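Local coordinates for esterase family protein (Staphylococcus aureus, PDB 7L0A), which probably hydrolyses S-formylglutathione to formate and glutathione, as a serine esterase of the esterase D family, at residues Q25-I30 against L104-Y109. Sequence-based numbering, arbitrary orientation.
Sequences QNLTVI and LEVYDY
Leu-27, on strand 24-32, reaches across to Val-106 and Tyr-109 of helix 99-113, one of the helices packed on the central sheet of this alpha/beta-hydrolase fold. The contact is small and wholly apolar, burying 120 Å² in all, and it is tightest at Val-106. There CD2 of Leu-27 meets both branches of the valine, lying 3.9 Å from Val-106 CG1 and equally far from its CG2, so the methyl faces the notch between the two branches. Leu-27 puts its CG anti to its own carbonyl carbon (chi1 -47°), and CB points at the helix; the two side chains then run past each other in opposite directions. These side chains span the gap between strand and helix, whose nearest CA atoms, those of Leu-27 and Val-106, are 8.5 Å apart. Pro-83 and Tyr-102 also touch Leu-27, and Ile-81 touches Val-106, adding to the apolar packing between helix and sheet.

One helical turn on, the fit is looser. The ring of Tyr-109 lies at the subunit interface, where it stacks with Phe-38 of the second subunit, while Tyr-16 meets it from the same chain. The carboxylate of Glu-105, one turn back along the helix, is hydrogen-bonded to the hydroxyls of Tyr-16, Ser-18 and Thr-20. Leu-27 merely grazes the tyrosine, approaching the ring obliquely with CD1 4.4 Å from Tyr-109 CD2.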
loop_
_atom_site.group_PDB
_atom_site.type_symbol
_atom_site.label_atom_id
_atom_site.label_comp_id
_atom_site.label_asym_id
_atom_site.label_seq_id
_atom_site.Cartn_x
_atom_site.Cartn_y
_atom_site.Cartn_z
ATOM N N GLN B 25 7.319 -2.545 10.386
ATOM C CA GLN B 25 6.004 -2.188 10.877
ATOM C C GLN B 25 4.988 -2.469 9.790
ATOM O O GLN B 25 5.286 -2.316 8.600
ATOM C CB GLN B 25 5.891 -0.722 11.274
ATOM C CG GLN B 25 6.706 -0.342 12.488
ATOM C CD GLN B 25 6.237 -1.029 13.745
ATOM O OE1 GLN B 25 5.095 -0.885 14.164
ATOM N NE2 GLN B 25 7.131 -1.786 14.373
ATOM N N ASN B 26 3.798 -2.871 10.210
ATOM C CA ASN B 26 2.683 -3.080 9.289
ATOM C C ASN B 26 1.699 -1.922 9.357
ATOM O O ASN B 26 1.432 -1.373 10.436
ATOM C CB ASN B 26 1.940 -4.384 9.594
ATOM C CG ASN B 26 2.754 -5.595 9.286
ATOM O OD1 ASN B 26 3.327 -5.691 8.222
ATOM N ND2 ASN B 26 2.796 -6.545 10.201
ATOM N N LEU B 27 1.141 -1.583 8.195
ATOM C CA LEU B 27 0.115 -0.573 8.055
ATOM C C LEU B 27 -1.047 -1.179 7.272
ATOM O O LEU B 27 -0.849 -1.948 6.333
ATOM C CB LEU B 27 0.549 0.680 7.268
ATOM C CG LEU B 27 1.841 1.373 7.548
ATOM C CD1 LEU B 27 2.047 2.475 6.491
ATOM C CD2 LEU B 27 1.831 2.005 8.954
ATOM N N THR B 28 -2.262 -0.784 7.623
ATOM C CA THR B 28 -3.443 -1.011 6.786
ATOM C C THR B 28 -3.888 0.340 6.234
ATOM O O THR B 28 -4.007 1.319 6.981
ATOM C CB THR B 28 -4.588 -1.668 7.557
ATOM O OG1 THR B 28 -4.128 -2.895 8.134
ATOM C CG2 THR B 28 -5.798 -1.952 6.619
ATOM N N VAL B 29 -4.152 0.394 4.932
ATOM C CA VAL B 29 -4.631 1.599 4.254
ATOM C C VAL B 29 -5.846 1.191 3.439
ATOM O O VAL B 29 -5.791 0.232 2.663
ATOM C CB VAL B 29 -3.544 2.205 3.350
ATOM C CG1 VAL B 29 -4.093 3.356 2.550
ATOM C CG2 VAL B 29 -2.327 2.676 4.206
ATOM N N ILE B 30 -6.960 1.902 3.623
ATOM C CA ILE B 30 -8.112 1.724 2.736
ATOM C C ILE B 30 -8.255 3.024 1.958
ATOM O O ILE B 30 -8.327 4.127 2.543
ATOM C CB ILE B 30 -9.390 1.336 3.486
ATOM C CG1 ILE B 30 -9.747 2.310 4.563
ATOM C CG2 ILE B 30 -9.279 -0.136 3.990
ATOM C CD1 ILE B 30 -11.015 1.892 5.342
ATOM N N LEU B 104 3.963 10.410 13.254
ATOM C CA LEU B 104 4.212 11.488 12.299
ATOM C C LEU B 104 4.963 10.968 11.077
ATOM O O LEU B 104 4.756 11.463 9.966
ATOM C CB LEU B 104 4.947 12.636 12.978
ATOM C CG LEU B 104 4.068 13.361 13.992
ATOM C CD1 LEU B 104 4.895 14.403 14.714
ATOM C CD2 LEU B 104 2.862 14.027 13.364
ATOM N N GLU B 105 5.826 9.968 11.256
ATOM C CA GLU B 105 6.457 9.308 10.120
ATOM C C GLU B 105 5.416 8.628 9.242
ATOM O O GLU B 105 5.466 8.746 8.010
ATOM C CB GLU B 105 7.484 8.293 10.614
ATOM C CG GLU B 105 7.945 7.333 9.498
ATOM C CD GLU B 105 8.772 6.185 10.022
ATOM O OE1 GLU B 105 8.277 5.071 10.025
ATOM O OE2 GLU B 105 9.915 6.440 10.523
ATOM N N VAL B 106 4.480 7.889 9.853
ATOM C CA VAL B 106 3.442 7.226 9.063
ATOM C C VAL B 106 2.675 8.270 8.258
ATOM O O VAL B 106 2.432 8.102 7.052
ATOM C CB VAL B 106 2.498 6.399 9.953
ATOM C CG1 VAL B 106 1.349 5.870 9.138
ATOM C CG2 VAL B 106 3.252 5.251 10.605
ATOM N N TYR B 107 2.289 9.362 8.920
ATOM C CA TYR B 107 1.588 10.450 8.252
ATOM C C TYR B 107 2.370 10.927 7.032
ATOM O O TYR B 107 1.826 11.010 5.918
ATOM C CB TYR B 107 1.347 11.613 9.231
ATOM C CG TYR B 107 0.595 12.764 8.600
ATOM C CD1 TYR B 107 1.241 13.678 7.760
ATOM C CD2 TYR B 107 -0.766 12.935 8.823
ATOM C CE1 TYR B 107 0.513 14.703 7.134
ATOM C CE2 TYR B 107 -1.479 13.974 8.238
ATOM C CZ TYR B 107 -0.844 14.846 7.391
ATOM O OH TYR B 107 -1.556 15.863 6.777
ATOM N N ASP B 108 3.654 11.226 7.223
ATOM C CA ASP B 108 4.459 11.772 6.138
ATOM C C ASP B 108 4.593 10.759 5.006
ATOM O O ASP B 108 4.424 11.110 3.832
ATOM C CB ASP B 108 5.827 12.190 6.669
ATOM C CG ASP B 108 5.786 13.487 7.473
ATOM O OD1 ASP B 108 4.742 14.184 7.480
ATOM O OD2 ASP B 108 6.823 13.804 8.103
ATOM N N TYR B 109 4.888 9.493 5.341
ATOM C CA TYR B 109 5.123 8.459 4.337
ATOM C C TYR B 109 3.883 8.234 3.469
ATOM O O TYR B 109 3.954 8.233 2.232
ATOM C CB TYR B 109 5.548 7.171 5.059
ATOM C CG TYR B 109 5.858 5.948 4.233
ATOM C CD1 TYR B 109 6.649 6.013 3.084
ATOM C CD2 TYR B 109 5.399 4.708 4.638
ATOM C CE1 TYR B 109 6.936 4.890 2.348
ATOM C CE2 TYR B 109 5.676 3.572 3.904
ATOM C CZ TYR B 109 6.467 3.678 2.767
ATOM O OH TYR B 109 6.754 2.528 2.049
#